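Local coordinates for LbaCas13a H328A (C2c2) (Lachnospiraceae bacterium NK4A179, PDB 5WLH), which binds and probably processes CRISPR guide RNA and, as an RNA-targeting Cas13a nuclease, cleaves RNA at adenines, at residues A[1176-1179]-A[1183-1186]. Numbering follows the deposited sequence.
Sequences ICAM and GLPL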
loop_
_atom_site.group_PDB
_atom_site.type_symbol
_atom_site.label_atom_id
_atom_site.label_comp_id
_atom_site.label_asym_id
_atom_site.label_seq_id
_atom_site.Cartn_x
_atom_site.Cartn_y
_atom_site.Cartn_z
ATOM N N ILE A 1176 -12.756 -20.262 -15.391
ATOM C CA ILE A 1176 -12.360 -18.903 -15.036
ATOM C C ILE A 1176 -11.022 -18.921 -14.310
ATOM O O ILE A 1176 -10.097 -18.177 -14.652
ATOM C CB ILE A 1176 -13.445 -18.215 -14.189
ATOM C CG1 ILE A 1176 -14.661 -17.881 -15.067
ATOM C CG2 ILE A 1176 -12.865 -16.909 -13.579
ATOM C CD1 ILE A 1176 -15.896 -17.460 -14.290
ATOM N N CYS A 1177 -10.902 -19.778 -13.298
ATOM C CA CYS A 1177 -9.667 -19.789 -12.522
ATOM C C CYS A 1177 -8.502 -20.288 -13.351
ATOM O O CYS A 1177 -7.368 -19.825 -13.164
ATOM C CB CYS A 1177 -9.828 -20.638 -11.263
ATOM S SG CYS A 1177 -10.934 -19.910 -10.060
ATOM N N ALA A 1178 -8.758 -21.202 -14.290
ATOM C CA ALA A 1178 -7.661 -21.677 -15.115
ATOM C C ALA A 1178 -7.055 -20.547 -15.930
ATOM O O ALA A 1178 -5.877 -20.608 -16.280
ATOM C CB ALA A 1178 -8.122 -22.815 -16.027
ATOM N N MET A 1179 -7.839 -19.519 -16.274
ATOM C CA MET A 1179 -7.254 -18.421 -17.032
ATOM C C MET A 1179 -6.151 -17.722 -16.257
ATOM O O MET A 1179 -5.272 -17.108 -16.860
ATOM C CB MET A 1179 -8.321 -17.394 -17.410
ATOM C CG MET A 1179 -9.312 -17.893 -18.420
ATOM S SD MET A 1179 -10.312 -16.503 -19.033
ATOM C CE MET A 1179 -11.516 -16.360 -17.731
ATOM N N GLY A 1183 -0.280 -23.336 -14.755
ATOM C CA GLY A 1183 -0.266 -24.753 -14.464
ATOM C C GLY A 1183 -1.633 -25.399 -14.399
ATOM O O GLY A 1183 -1.713 -26.620 -14.267
ATOM N N LEU A 1184 -2.707 -24.620 -14.472
ATOM C CA LEU A 1184 -4.045 -25.180 -14.422
ATOM C C LEU A 1184 -4.547 -25.364 -15.846
ATOM O O LEU A 1184 -4.721 -24.363 -16.563
ATOM C CB LEU A 1184 -4.977 -24.254 -13.635
ATOM C CG LEU A 1184 -6.324 -24.784 -13.164
ATOM C CD1 LEU A 1184 -6.187 -26.129 -12.416
ATOM C CD2 LEU A 1184 -6.982 -23.727 -12.266
ATOM N N PRO A 1185 -4.774 -26.595 -16.301
ATOM C CA PRO A 1185 -5.236 -26.815 -17.684
ATOM C C PRO A 1185 -6.578 -26.163 -17.976
ATOM O O PRO A 1185 -7.458 -26.080 -17.116
ATOM C CB PRO A 1185 -5.357 -28.341 -17.765
ATOM C CG PRO A 1185 -4.359 -28.851 -16.767
ATOM C CD PRO A 1185 -4.412 -27.859 -15.632
ATOM N N LEU A 1186 -6.762 -25.782 -19.240
ATOM C CA LEU A 1186 -8.037 -25.278 -19.715
ATOM C C LEU A 1186 -8.541 -26.216 -20.812
ATOM O O LEU A 1186 -7.744 -26.729 -21.610
ATOM C CB LEU A 1186 -7.890 -23.853 -20.235
ATOM C CG LEU A 1186 -9.152 -22.993 -20.199
ATOM C CD1 LEU A 1186 -8.803 -21.564 -19.819
ATOM C CD2 LEU A 1186 -9.844 -23.044 -21.556
#
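The flat groups between C1177, A1178 and the 1184-1186 backbone are peptide planes. CD2 of L1184 sits over one face of the C1177-A1178 peptide, with L1184 CD2 to A1178 N at 3.7 Å. The methyl of A1178 in turn lies above the faces of two loop carbonyls. Its CB is 3.5 Å from P1185 O and 3.8 Å from L1184 O. The proline ring itself turns away from the helix.

L1184 carries much of this contact. CG stands opposite its backbone N (chi1 -165°), and from there CD2 reaches the A1178 backbone. L1184 CD2 is 3.6 Å from A1178 CA, and L1184 CG meets A1178 CB at 3.9 Å. The contact with C1177 is looser, with C1177 CB and L1184 CD2 4.3 Å apart. L1184 also touches Y1174, one turn earlier on the same helix, and L463 of a loop. A serine at L1184 would probably leave the C1177-A1178 peptide face without its apolar cover and open a gap beside A1178.

L1186 closes the other end. Its CD1 packs on M1179 CG at 4.0 Å, and the two side chains cross at a slant. The same methyl also reaches A1178 CB. The small A1178 side chain is thus flanked by both leucines.

Three of the carbonyls here have polar side-chain partners. K1208 NZ bonds to both A1178 O and L1184 O, tying helix end to loop. Y1174 OH bonds to P1185 O.

Helix 1171-1180 is covered by helix 1106-1145 at I1176 and C1177, and by helix 1205-1216 at I1176 and M1179. This is a helix-loop-strand connection, where the chain folds back on its own helix before entering strand 1187-1189, probably within the C-terminal HEPN nuclease domain of Cas13a.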